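Local coordinates for putative glutaryl-CoA dehydrogenase (PDB 2EBA), which is a putative flavoprotein of the acyl-CoA dehydrogenase family that holds flavin-adenine dinucleotide in an assembly of four chains, at residues G41-H46 with S87-F92; V70-Y75 with R306-G311; G123-C128 with A170-I175; W155-T160 with L185-P190; A321-V326 with V370-L375. All blocks are in the same frame, centred on the assembly; numbering follows the deposited sequence.

Contact 1 (G41-H46 with S87-F92); sequences GVFPTH and SGLRSF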
# COMPACT_ATOMS: atom_id res chain seq x y z
N GLY A 41 4.32 -7.87 -32.74
CA GLY A 41 3.74 -9.05 -32.13
C GLY A 41 4.19 -10.37 -32.70
O GLY A 41 3.38 -11.24 -32.98
N VAL A 42 5.50 -10.54 -32.87
CA VAL A 42 5.99 -11.80 -33.38
C VAL A 42 7.05 -12.42 -32.47
O VAL A 42 7.80 -11.71 -31.80
CB VAL A 42 6.58 -11.62 -34.80
CG1 VAL A 42 7.75 -10.64 -34.77
CG2 VAL A 42 7.00 -12.98 -35.36
N PHE A 43 7.09 -13.75 -32.45
CA PHE A 43 8.08 -14.48 -31.68
C PHE A 43 9.17 -14.86 -32.66
O PHE A 43 8.89 -15.41 -33.72
CB PHE A 43 7.51 -15.75 -31.05
CG PHE A 43 8.52 -16.52 -30.24
CD1 PHE A 43 8.80 -16.14 -28.94
CD2 PHE A 43 9.25 -17.56 -30.80
CE1 PHE A 43 9.79 -16.77 -28.20
CE2 PHE A 43 10.25 -18.21 -30.06
CZ PHE A 43 10.52 -17.81 -28.76
N PRO A 44 10.43 -14.60 -32.31
CA PRO A 44 11.58 -14.92 -33.16
C PRO A 44 11.95 -16.39 -33.17
O PRO A 44 12.83 -16.82 -32.43
CB PRO A 44 12.68 -14.05 -32.57
CG PRO A 44 12.33 -14.08 -31.10
CD PRO A 44 10.85 -13.86 -31.10
N THR A 45 11.29 -17.17 -34.03
CA THR A 45 11.56 -18.59 -34.12
C THR A 45 13.02 -18.94 -34.39
O THR A 45 13.52 -19.93 -33.88
CB THR A 45 10.67 -19.27 -35.21
OG1 THR A 45 10.93 -18.68 -36.50
CG2 THR A 45 9.21 -19.10 -34.87
N HIS A 46 13.70 -18.12 -35.19
CA HIS A 46 15.10 -18.36 -35.52
C HIS A 46 16.00 -18.31 -34.28
O HIS A 46 17.21 -18.54 -34.38
CB HIS A 46 15.59 -17.30 -36.49
CG HIS A 46 15.62 -15.93 -35.88
ND1 HIS A 46 16.76 -15.18 -35.79
CD2 HIS A 46 14.65 -15.21 -35.29
CE1 HIS A 46 16.49 -14.04 -35.16
NE2 HIS A 46 15.21 -14.03 -34.84
N SER A 87 9.96 -11.13 -21.34
CA SER A 87 9.28 -12.28 -20.74
C SER A 87 8.84 -13.31 -21.79
O SER A 87 8.72 -14.50 -21.49
CB SER A 87 8.04 -11.82 -19.94
OG SER A 87 8.35 -10.87 -18.94
N GLY A 88 8.60 -12.87 -23.02
CA GLY A 88 8.19 -13.80 -24.05
C GLY A 88 9.29 -14.78 -24.39
O GLY A 88 9.04 -15.96 -24.67
N LEU A 89 10.52 -14.30 -24.37
CA LEU A 89 11.65 -15.15 -24.69
C LEU A 89 11.83 -16.17 -23.58
O LEU A 89 12.18 -17.33 -23.85
CB LEU A 89 12.93 -14.32 -24.87
CG LEU A 89 12.94 -13.27 -25.98
CD1 LEU A 89 14.30 -12.57 -26.02
CD2 LEU A 89 12.64 -13.91 -27.33
N ARG A 90 11.59 -15.75 -22.34
CA ARG A 90 11.73 -16.64 -21.19
C ARG A 90 10.60 -17.67 -21.17
O ARG A 90 10.80 -18.83 -20.80
CB ARG A 90 11.72 -15.81 -19.89
CG ARG A 90 12.18 -16.53 -18.62
CD ARG A 90 11.05 -17.30 -17.95
NE ARG A 90 9.93 -16.42 -17.62
CZ ARG A 90 8.65 -16.74 -17.75
NH1 ARG A 90 8.30 -17.94 -18.20
NH2 ARG A 90 7.71 -15.85 -17.45
N SER A 91 9.42 -17.23 -21.59
CA SER A 91 8.23 -18.08 -21.65
C SER A 91 8.46 -19.30 -22.53
O SER A 91 8.10 -20.41 -22.16
CB SER A 91 7.04 -17.29 -22.19
OG SER A 91 6.66 -16.27 -21.27
N PHE A 92 9.05 -19.08 -23.70
CA PHE A 92 9.32 -20.19 -24.59
C PHE A 92 10.17 -21.24 -23.88
O PHE A 92 9.85 -22.42 -23.90
CB PHE A 92 10.02 -19.71 -25.87
CG PHE A 92 10.38 -20.84 -26.81
CD1 PHE A 92 11.60 -21.50 -26.70
CD2 PHE A 92 9.46 -21.29 -27.75
CE1 PHE A 92 11.90 -22.60 -27.51
CE2 PHE A 92 9.74 -22.40 -28.57
CZ PHE A 92 10.96 -23.06 -28.44
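Phe43 and Gly88 bring the two backbones closest, with Phe43 CA 7.7 Å from Gly88 CA, where the loop between helices 31-39 and 48-54 passes the first turn of helix 87-107 without a hydrogen bond across the gap. The Phe43 ring is carried to the helix by CG standing anti to the backbone N (chi1 -180°). Gly88 O lies at the edge of the ring, near its plane, 3.7 Å from Phe43 CE1. At the tip of the ring, Phe43 CZ packs 3.5 Å from Phe92 CB. The two phenyl planes are tilted only 26° from each other but slid apart, with ring centroids 5.3 Å apart, so they overlap little. Pro44, centre of an inverse gamma turn, places its CD over one face of the Phe43 ring and turns CG across the end of Leu89, with Pro44 CG 3.8 Å from Leu89 CD2. Ile48 and Phe51 of helix 48-54 touch Phe92 too, extending this apolar cluster of the N-terminal helical domain. Gly88 O, beside the Phe43 edge, already accepts from Phe92 N at 3.3 Å as part of the helix. The loop is therefore held here by the fit of buried rings and methyl groups, perhaps with a slight electrostatic gain where the aromatic edge meets a carbonyl.

Contact 2 (V70-Y75 with R306-G311); sequences VSSAAY and RLKDEG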
# COMPACT_ATOMS: atom_id res chain seq x y z
N VAL A 70 22.93 -29.19 -16.15
CA VAL A 70 23.48 -28.20 -15.23
C VAL A 70 22.52 -28.04 -14.07
O VAL A 70 21.48 -28.68 -14.04
CB VAL A 70 23.70 -26.84 -15.91
CG1 VAL A 70 24.66 -27.01 -17.07
CG2 VAL A 70 22.38 -26.27 -16.38
N SER A 71 22.89 -27.19 -13.12
CA SER A 71 22.09 -26.99 -11.91
C SER A 71 20.81 -26.20 -12.09
O SER A 71 20.58 -25.58 -13.13
CB SER A 71 22.92 -26.29 -10.84
OG SER A 71 23.09 -24.92 -11.15
N SER A 72 19.99 -26.22 -11.05
CA SER A 72 18.74 -25.49 -11.05
C SER A 72 19.07 -24.01 -11.03
O SER A 72 18.42 -23.21 -11.69
CB SER A 72 17.89 -25.86 -9.84
OG SER A 72 17.35 -27.16 -10.00
N ALA A 73 20.11 -23.65 -10.27
CA ALA A 73 20.53 -22.26 -10.19
C ALA A 73 20.83 -21.78 -11.61
O ALA A 73 20.43 -20.69 -12.01
CB ALA A 73 21.76 -22.14 -9.30
N ALA A 74 21.53 -22.62 -12.38
CA ALA A 74 21.89 -22.29 -13.75
C ALA A 74 20.65 -22.08 -14.61
O ALA A 74 20.62 -21.20 -15.46
CB ALA A 74 22.78 -23.39 -14.36
N TYR A 75 19.63 -22.91 -14.40
CA TYR A 75 18.38 -22.79 -15.15
C TYR A 75 17.77 -21.46 -14.74
O TYR A 75 17.36 -20.66 -15.59
CB TYR A 75 17.44 -23.96 -14.80
CG TYR A 75 16.01 -23.85 -15.33
CD1 TYR A 75 15.74 -23.41 -16.62
CD2 TYR A 75 14.93 -24.23 -14.53
CE1 TYR A 75 14.43 -23.35 -17.10
CE2 TYR A 75 13.62 -24.18 -14.99
CZ TYR A 75 13.38 -23.73 -16.28
OH TYR A 75 12.08 -23.65 -16.73
N ARG A 306 18.84 -24.13 -4.46
CA ARG A 306 19.60 -25.12 -3.71
C ARG A 306 18.67 -26.19 -3.16
O ARG A 306 18.95 -27.38 -3.31
CB ARG A 306 20.39 -24.45 -2.58
CG ARG A 306 21.42 -23.42 -3.06
CD ARG A 306 22.40 -23.99 -4.10
NE ARG A 306 23.43 -23.01 -4.48
CZ ARG A 306 24.08 -23.00 -5.65
NH1 ARG A 306 23.81 -23.92 -6.57
NH2 ARG A 306 24.99 -22.07 -5.90
N LEU A 307 17.57 -25.78 -2.55
CA LEU A 307 16.62 -26.75 -2.02
C LEU A 307 16.18 -27.70 -3.15
O LEU A 307 16.02 -28.90 -2.95
CB LEU A 307 15.39 -26.04 -1.44
CG LEU A 307 15.50 -25.37 -0.08
CD1 LEU A 307 14.24 -24.55 0.20
CD2 LEU A 307 15.71 -26.42 1.00
N LYS A 308 15.99 -27.14 -4.34
CA LYS A 308 15.54 -27.92 -5.47
C LYS A 308 16.50 -29.05 -5.85
O LYS A 308 16.07 -30.18 -6.04
CB LYS A 308 15.31 -27.01 -6.67
CG LYS A 308 14.57 -27.70 -7.77
CD LYS A 308 14.37 -26.82 -8.99
CE LYS A 308 13.74 -27.62 -10.11
NZ LYS A 308 13.67 -26.87 -11.38
N ASP A 309 17.78 -28.74 -5.94
CA ASP A 309 18.75 -29.76 -6.29
C ASP A 309 18.98 -30.78 -5.19
O ASP A 309 19.41 -31.89 -5.48
CB ASP A 309 20.08 -29.13 -6.69
CG ASP A 309 20.01 -28.45 -8.04
OD1 ASP A 309 19.30 -28.99 -8.91
OD2 ASP A 309 20.65 -27.40 -8.25
N GLU A 310 18.70 -30.42 -3.95
CA GLU A 310 18.89 -31.37 -2.85
C GLU A 310 17.60 -32.15 -2.56
O GLU A 310 17.50 -32.88 -1.57
CB GLU A 310 19.44 -30.66 -1.59
CG GLU A 310 18.63 -29.51 -1.04
CD GLU A 310 19.49 -28.51 -0.25
OE1 GLU A 310 18.98 -27.97 0.75
OE2 GLU A 310 20.65 -28.26 -0.64
N GLY A 311 16.62 -31.98 -3.45
CA GLY A 311 15.35 -32.66 -3.33
C GLY A 311 14.46 -32.26 -2.18
O GLY A 311 13.62 -33.05 -1.76
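Ser72 turns its backbone N-H and its hydroxyl toward the carboxylate of Asp309, so that the start of helix 72-85 meets the last turn of helix 281-309 through the side chain of Asp309. Ser71 is the N-cap of the first helix, its OG accepting from Ala74 N at 3.0 Å and also bonded to Glu15. Asp309 takes up the first N-H after the cap: Ser72 N donates to Asp309 OD2 over 3.1 Å, nearly straight at 164°, onto the syn lone pair. The Ser72 hydroxyl reaches the other oxygen differently, coming from above the carboxylate plane, with Ser72 OG 2.9 Å from Asp309 OD1. Two bonds thus fix the rotation of an otherwise exposed carboxylate, and the N-terminal end of the helix dipole would probably favour its negative charge. On one flank the Arg306 chain, bent at chi2 (-54°), swings back until NH1 lies 3.9 Å from Ala73 CB; its guanidinium is held by Glu15 and Leu10 O. The contact joins the N-terminal and C-terminal helical domains. Lys308, its chain extended beyond CG, runs alongside Ser72 toward the edge of the Tyr75 ring, its NZ bonded to Gln243 and Tyr75 OH to Ser98. The middle of this lysine chain grazes the serine oxygen, with Lys308 CD 3.2 Å from Ser72 OG.

Contact 3 (G123-C128 with A170-I175); sequences GEMVGC and AHLAVI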
# COMPACT_ATOMS: atom_id res chain seq x y z
N GLY A 123 15.86 -28.08 -29.88
CA GLY A 123 14.96 -27.13 -30.51
C GLY A 123 14.59 -27.55 -31.92
O GLY A 123 14.34 -26.72 -32.79
N GLU A 124 14.54 -28.86 -32.12
CA GLU A 124 14.21 -29.44 -33.40
C GLU A 124 12.71 -29.74 -33.49
O GLU A 124 12.17 -29.89 -34.58
CB GLU A 124 15.04 -30.71 -33.56
CG GLU A 124 14.71 -31.56 -34.73
CD GLU A 124 15.72 -32.66 -34.88
OE1 GLU A 124 15.48 -33.57 -35.71
OE2 GLU A 124 16.76 -32.61 -34.16
N MET A 125 12.07 -29.83 -32.33
CA MET A 125 10.63 -30.03 -32.26
C MET A 125 10.03 -29.32 -31.05
O MET A 125 10.31 -29.69 -29.91
CB MET A 125 10.29 -31.52 -32.22
CG MET A 125 8.95 -31.84 -31.59
SD MET A 125 8.78 -33.58 -31.15
CE MET A 125 8.11 -33.45 -29.49
N VAL A 126 9.21 -28.31 -31.30
CA VAL A 126 8.64 -27.48 -30.25
C VAL A 126 7.32 -27.98 -29.66
O VAL A 126 6.45 -28.48 -30.36
CB VAL A 126 8.48 -26.02 -30.75
CG1 VAL A 126 8.14 -26.04 -32.20
CG2 VAL A 126 7.40 -25.28 -29.97
N GLY A 127 7.19 -27.85 -28.34
CA GLY A 127 5.98 -28.29 -27.68
C GLY A 127 5.21 -27.22 -26.95
O GLY A 127 5.64 -26.08 -26.85
N CYS A 128 4.04 -27.60 -26.44
CA CYS A 128 3.20 -26.68 -25.69
C CYS A 128 2.53 -27.48 -24.56
O CYS A 128 2.55 -28.71 -24.54
CB CYS A 128 2.15 -26.02 -26.60
SG CYS A 128 0.99 -27.16 -27.37
N ALA A 170 4.04 -25.54 -31.88
CA ALA A 170 4.19 -26.92 -31.43
C ALA A 170 3.81 -28.05 -32.37
O ALA A 170 2.84 -27.97 -33.12
CB ALA A 170 3.44 -27.10 -30.11
N HIS A 171 4.60 -29.12 -32.31
CA HIS A 171 4.34 -30.32 -33.09
C HIS A 171 3.75 -31.28 -32.07
O HIS A 171 2.96 -32.16 -32.40
CB HIS A 171 5.63 -30.95 -33.62
CG HIS A 171 6.56 -29.97 -34.25
ND1 HIS A 171 7.47 -29.24 -33.51
CD2 HIS A 171 6.74 -29.59 -35.54
CE1 HIS A 171 8.16 -28.45 -34.32
NE2 HIS A 171 7.74 -28.65 -35.56
N LEU A 172 4.13 -31.09 -30.81
CA LEU A 172 3.65 -31.94 -29.73
C LEU A 172 2.92 -31.08 -28.70
O LEU A 172 3.41 -30.04 -28.29
CB LEU A 172 4.82 -32.67 -29.07
CG LEU A 172 4.47 -33.92 -28.27
CD1 LEU A 172 3.84 -34.95 -29.21
CD2 LEU A 172 5.72 -34.49 -27.62
N ALA A 173 1.74 -31.54 -28.27
CA ALA A 173 0.94 -30.80 -27.30
C ALA A 173 0.59 -31.68 -26.10
O ALA A 173 -0.12 -32.67 -26.23
CB ALA A 173 -0.35 -30.28 -27.97
N VAL A 174 1.10 -31.30 -24.93
CA VAL A 174 0.85 -32.05 -23.71
C VAL A 174 -0.54 -31.65 -23.27
O VAL A 174 -0.73 -30.59 -22.70
CB VAL A 174 1.84 -31.68 -22.62
CG1 VAL A 174 1.58 -32.51 -21.37
CG2 VAL A 174 3.24 -31.90 -23.12
N ILE A 175 -1.51 -32.50 -23.56
CA ILE A 175 -2.87 -32.18 -23.21
C ILE A 175 -3.32 -32.93 -21.98
O ILE A 175 -3.04 -34.13 -21.85
CB ILE A 175 -3.83 -32.50 -24.38
CG1 ILE A 175 -4.03 -31.26 -25.23
CG2 ILE A 175 -5.17 -32.98 -23.85
CD1 ILE A 175 -2.81 -30.81 -25.96
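His171 presents the edge of its imidazole to Val126 N, which lies in the ring plane 3.0 Å from His171 ND1, while Met125 CA and Glu124 O approach the ring obliquely. The angle of 126° at the hydrogen makes this bond weak, and an alternative in which ND1 would instead donate to Val126 O is weak as well. The same carbonyl is gripped more firmly by the backbone: His171 N donates to Val126 O at 2.8 Å, almost along the C=O axis, and Ala170 CA brings a C-H to that oxygen too. Further on, Cys128 N donates to Leu172 O at 3.1 Å and Val174 N to Cys128 O at 3.0 Å, the ladder of a parallel pair in which Gly127 matches Leu172 and Cys128 matches Ala173. Cys128 SG (chi1 62°) lies on the same face as Ala173, 3.4 Å from Ala173 CB, and also touches Ala170 CB. Leu172 lies on the other face, where Met125, bent at chi3, turns toward it, though the modelled approach of its CE is doubtfully close; Phe116 of helix 110-121 packs on both. Strand 127-130 is the edge strand, within this chain, of a three-stranded mixed sheet, in which strand 172-178 pairs on its other side, antiparallel, with strand 184-190. Cys128 is about 6 Å from the bound flavin-adenine dinucleotide (side chain to ligand), where the beta domain of the acyl-CoA dehydrogenase fold borders the flavin.

Contact 4 (W155-T160 with L185-P190); sequences WVLNGT and LGFLVP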
# COMPACT_ATOMS: atom_id res chain seq x y z
N TRP A 155 -7.10 -43.59 -27.50
CA TRP A 155 -7.98 -42.68 -26.77
C TRP A 155 -8.52 -41.60 -27.70
O TRP A 155 -7.80 -41.14 -28.59
CB TRP A 155 -7.22 -41.97 -25.64
CG TRP A 155 -6.63 -42.85 -24.61
CD1 TRP A 155 -5.51 -43.61 -24.72
CD2 TRP A 155 -7.12 -43.04 -23.28
NE1 TRP A 155 -5.26 -44.27 -23.55
CE2 TRP A 155 -6.23 -43.94 -22.64
CE3 TRP A 155 -8.22 -42.55 -22.57
CZ2 TRP A 155 -6.41 -44.36 -21.32
CZ3 TRP A 155 -8.40 -42.96 -21.25
CH2 TRP A 155 -7.50 -43.86 -20.64
N VAL A 156 -9.77 -41.20 -27.48
CA VAL A 156 -10.37 -40.14 -28.28
C VAL A 156 -10.55 -38.96 -27.34
O VAL A 156 -11.24 -39.06 -26.33
CB VAL A 156 -11.74 -40.54 -28.88
CG1 VAL A 156 -12.79 -40.71 -27.79
CG2 VAL A 156 -12.19 -39.47 -29.86
N LEU A 157 -9.92 -37.85 -27.68
CA LEU A 157 -9.98 -36.65 -26.87
C LEU A 157 -10.88 -35.58 -27.47
O LEU A 157 -10.89 -35.36 -28.69
CB LEU A 157 -8.57 -36.08 -26.67
CG LEU A 157 -7.63 -36.71 -25.63
CD1 LEU A 157 -7.66 -38.23 -25.72
CD2 LEU A 157 -6.22 -36.19 -25.84
N ASN A 158 -11.64 -34.92 -26.60
CA ASN A 158 -12.55 -33.84 -26.98
C ASN A 158 -12.51 -32.75 -25.91
O ASN A 158 -12.76 -33.01 -24.74
CB ASN A 158 -14.00 -34.35 -27.10
CG ASN A 158 -14.27 -35.06 -28.42
OD1 ASN A 158 -14.30 -34.43 -29.48
ND2 ASN A 158 -14.46 -36.37 -28.36
N GLY A 159 -12.20 -31.53 -26.33
CA GLY A 159 -12.15 -30.42 -25.39
C GLY A 159 -11.51 -29.20 -26.00
O GLY A 159 -11.15 -29.18 -27.17
N THR A 160 -11.35 -28.17 -25.19
CA THR A 160 -10.73 -26.94 -25.65
C THR A 160 -9.75 -26.39 -24.62
O THR A 160 -9.95 -26.54 -23.41
CB THR A 160 -11.80 -25.88 -25.97
OG1 THR A 160 -12.51 -26.27 -27.15
CG2 THR A 160 -11.17 -24.52 -26.17
N LEU A 185 -5.36 -37.36 -16.68
CA LEU A 185 -4.37 -38.08 -17.46
C LEU A 185 -3.65 -37.10 -18.37
O LEU A 185 -4.14 -36.00 -18.62
CB LEU A 185 -5.03 -39.15 -18.31
CG LEU A 185 -5.68 -40.31 -17.55
CD1 LEU A 185 -6.39 -41.22 -18.56
CD2 LEU A 185 -4.62 -41.10 -16.76
N GLY A 186 -2.48 -37.49 -18.86
CA GLY A 186 -1.72 -36.63 -19.75
C GLY A 186 -1.31 -37.28 -21.05
O GLY A 186 -0.69 -38.35 -21.04
N PHE A 187 -1.62 -36.64 -22.17
CA PHE A 187 -1.28 -37.17 -23.47
C PHE A 187 -0.29 -36.33 -24.26
O PHE A 187 -0.28 -35.10 -24.17
CB PHE A 187 -2.55 -37.35 -24.31
CG PHE A 187 -3.66 -38.05 -23.58
CD1 PHE A 187 -4.50 -37.35 -22.73
CD2 PHE A 187 -3.85 -39.42 -23.74
CE1 PHE A 187 -5.52 -38.00 -22.04
CE2 PHE A 187 -4.86 -40.08 -23.06
CZ PHE A 187 -5.69 -39.38 -22.20
N LEU A 188 0.55 -37.01 -25.04
CA LEU A 188 1.52 -36.35 -25.92
C LEU A 188 0.81 -36.43 -27.26
O LEU A 188 0.91 -37.42 -27.99
CB LEU A 188 2.84 -37.11 -25.96
CG LEU A 188 3.46 -37.33 -24.58
CD1 LEU A 188 4.81 -38.01 -24.71
CD2 LEU A 188 3.59 -35.99 -23.87
N VAL A 189 0.07 -35.37 -27.57
CA VAL A 189 -0.74 -35.25 -28.78
C VAL A 189 -0.06 -34.53 -29.93
O VAL A 189 0.22 -33.34 -29.84
CB VAL A 189 -2.05 -34.48 -28.47
CG1 VAL A 189 -2.91 -34.37 -29.72
CG2 VAL A 189 -2.79 -35.16 -27.35
N PRO A 190 0.23 -35.25 -31.02
CA PRO A 190 0.87 -34.58 -32.16
C PRO A 190 -0.12 -33.51 -32.63
O PRO A 190 -1.33 -33.72 -32.56
CB PRO A 190 1.06 -35.71 -33.16
CG PRO A 190 1.30 -36.90 -32.25
CD PRO A 190 0.23 -36.71 -31.20
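Trp155 and Phe187 form the aromatic part of the contact, a T-shaped pair in which the edge of Phe187 is directed at the face of the indole. The planes stand at 63°, with the centroid of the Trp155 five-membered ring 5.1 Å from that of Phe187, and Phe187 CE2 is poised 3.6 Å from Trp155 CG. A CH-pi contact covers Phe187 itself: Leu157 CD1 sits 4.1 Å from the ring centroid, close to the normal. Phe187 thus offers an edge to one residue of strand 154-165 and a face to another, two positions further along. The segments, running at 95° to each other with axes 10.5 Å apart, belong to two sheets packed nearly orthogonally, as in the middle beta domain of acyl-CoA dehydrogenases; no hydrogen bond joins the two segments. Aliphatic contacts fill the flanks. Leu185 sends CD1 to the far end of the indole, 3.5 Å from Trp155 CH2. The other branch of Leu157 slides past Val189, with Leu157 CD2 3.9 Å from Val189 CG2, and Ile175 of the neighbouring strand 172-178 touches both. Ala148 packs on Trp155, Leu157 and Phe187 alike. The indole nitrogen, Trp155 NE1, is hydrogen-bonded to Glu224.

Contact 5 (A321-V326 with V370-L375); sequences AKRQNV and VHTLVL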
# COMPACT_ATOMS: atom_id res chain seq x y z
N ALA A 321 7.81 -17.77 -3.70
CA ALA A 321 8.77 -17.08 -4.56
C ALA A 321 8.17 -16.51 -5.85
O ALA A 321 8.51 -15.41 -6.27
CB ALA A 321 9.93 -18.01 -4.90
N LYS A 322 7.28 -17.25 -6.50
CA LYS A 322 6.66 -16.77 -7.73
C LYS A 322 5.78 -15.56 -7.41
O LYS A 322 5.87 -14.51 -8.05
CB LYS A 322 5.83 -17.89 -8.37
CG LYS A 322 5.43 -17.63 -9.80
CD LYS A 322 4.14 -16.83 -9.90
CE LYS A 322 3.68 -16.77 -11.34
NZ LYS A 322 2.35 -16.10 -11.49
N ARG A 323 4.94 -15.72 -6.39
CA ARG A 323 4.02 -14.68 -5.95
C ARG A 323 4.74 -13.40 -5.60
O ARG A 323 4.44 -12.34 -6.15
CB ARG A 323 3.25 -15.18 -4.73
CG ARG A 323 2.20 -14.22 -4.18
CD ARG A 323 2.35 -14.12 -2.68
NE ARG A 323 1.14 -13.68 -2.00
CZ ARG A 323 1.14 -13.09 -0.82
NH1 ARG A 323 2.28 -12.86 -0.18
NH2 ARG A 323 -0.01 -12.75 -0.27
N GLN A 324 5.72 -13.50 -4.70
CA GLN A 324 6.48 -12.33 -4.27
C GLN A 324 7.29 -11.66 -5.37
O GLN A 324 7.19 -10.45 -5.59
CB GLN A 324 7.44 -12.69 -3.13
CG GLN A 324 6.77 -13.10 -1.84
CD GLN A 324 5.76 -12.10 -1.33
OE1 GLN A 324 4.57 -12.23 -1.59
NE2 GLN A 324 6.24 -11.08 -0.63
N ASN A 325 8.11 -12.43 -6.08
CA ASN A 325 8.95 -11.86 -7.12
C ASN A 325 8.22 -11.22 -8.29
O ASN A 325 8.60 -10.15 -8.76
CB ASN A 325 9.95 -12.91 -7.64
CG ASN A 325 10.96 -13.33 -6.57
OD1 ASN A 325 11.88 -14.10 -6.84
ND2 ASN A 325 10.78 -12.82 -5.36
N VAL A 326 7.18 -11.88 -8.80
CA VAL A 326 6.46 -11.31 -9.93
C VAL A 326 5.73 -10.03 -9.51
O VAL A 326 5.76 -9.04 -10.24
CB VAL A 326 5.47 -12.36 -10.54
CG1 VAL A 326 4.69 -11.76 -11.71
CG2 VAL A 326 6.27 -13.59 -11.01
N VAL A 370 -4.15 -17.16 -6.20
CA VAL A 370 -4.13 -18.60 -5.95
C VAL A 370 -2.92 -18.95 -5.08
O VAL A 370 -3.00 -19.81 -4.20
CB VAL A 370 -4.07 -19.45 -7.26
CG1 VAL A 370 -5.16 -19.01 -8.21
CG2 VAL A 370 -2.70 -19.37 -7.89
N HIS A 371 -1.79 -18.28 -5.31
CA HIS A 371 -0.60 -18.57 -4.53
C HIS A 371 -0.83 -18.17 -3.08
O HIS A 371 -0.37 -18.84 -2.16
CB HIS A 371 0.60 -17.84 -5.13
CG HIS A 371 0.98 -18.34 -6.48
ND1 HIS A 371 1.37 -19.65 -6.70
CD2 HIS A 371 1.01 -17.73 -7.69
CE1 HIS A 371 1.63 -19.81 -7.99
NE2 HIS A 371 1.41 -18.67 -8.61
N THR A 372 -1.55 -17.06 -2.89
CA THR A 372 -1.88 -16.59 -1.56
C THR A 372 -2.65 -17.71 -0.86
O THR A 372 -2.41 -18.01 0.32
CB THR A 372 -2.76 -15.32 -1.61
OG1 THR A 372 -1.99 -14.22 -2.09
CG2 THR A 372 -3.28 -14.96 -0.22
N LEU A 373 -3.58 -18.33 -1.59
CA LEU A 373 -4.39 -19.41 -1.05
C LEU A 373 -3.55 -20.66 -0.82
O LEU A 373 -3.79 -21.42 0.11
CB LEU A 373 -5.57 -19.74 -1.98
CG LEU A 373 -6.89 -18.96 -1.88
CD1 LEU A 373 -7.21 -18.65 -0.43
CD2 LEU A 373 -6.82 -17.68 -2.66
N VAL A 374 -2.56 -20.88 -1.68
CA VAL A 374 -1.70 -22.02 -1.50
C VAL A 374 -1.05 -21.85 -0.13
O VAL A 374 -1.15 -22.71 0.73
CB VAL A 374 -0.61 -22.08 -2.59
CG1 VAL A 374 0.54 -22.98 -2.13
CG2 VAL A 374 -1.22 -22.60 -3.89
N LEU A 375 -0.39 -20.71 0.06
CA LEU A 375 0.27 -20.41 1.31
C LEU A 375 -0.73 -20.46 2.47
O LEU A 375 -0.46 -21.07 3.51
CB LEU A 375 0.93 -19.02 1.23
CG LEU A 375 2.07 -18.86 0.22
CD1 LEU A 375 2.51 -17.40 0.13
CD2 LEU A 375 3.24 -19.76 0.63
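Arg323 passes His371 and reaches Thr372 on the facing helix; segments 321-326 and 370-375, on helices 315-340 and 368-380, run at 137° to each other. Starting at the base, Arg323 CB packs 3.8 Å from His371 CB, and CG, anti to the backbone N (chi1 -177°), is 4.1 Å from the same His371 CB. Arg323 CD approaches Leu375 CD1 at 4.3 Å, and that methyl lies over one face of the guanidinium. The group then grips a single oxygen side-on: Arg323 NE is 3.2 Å and NH2 3.1 Å from Thr372 OG1, which sits close to the guanidinium plane. The remaining nitrogen, NH1, turns the other way, donating at 2.8 Å to Gln324 OE1 and forming a salt bridge with Glu289 of the second subunit. Beside it, the Lys322 side chain crosses that of His371 at about a right angle, with Lys322 CD 3.5 Å from His371 NE2, on its way to the carbonyls of Val361, Tyr364 and Gly366. His371 is fixed at both ring nitrogens, ND1 by Ser319 OG and NE2 by Glu365 O. The Thr372 hydroxyl is also bonded to His368 O, so its hydrogen is probably spent there and its lone pairs receive the arginine. All this polarity is buried, and Arg323 couples the two helices of the C-terminal domain to the subunit interface, where Glu289 probably offsets its charge.

From the N terminus, contact 1 closes first, returning helix 87-107 to the loop at 41-46. Contact 2 opens inside that loop, at 70-75, and so crosses contact 1; it closes only at 306-311, tying the N-terminal helices to the C-terminal ones. Contacts 3 and 4 both nest within its long loop and cross each other, as 155-160 precedes 170-175 and 185-190 follows it. They touch through strands 172-178 and 184-190, neighbours in one sheet, so the beta domain is knit within itself. Phe92 of contact 1 packs on Val126 of contact 3, joining helical and beta parts. Contact 5 follows in series, closing the loop from helix 315-340 to helix 368-380 within the C-terminal domain.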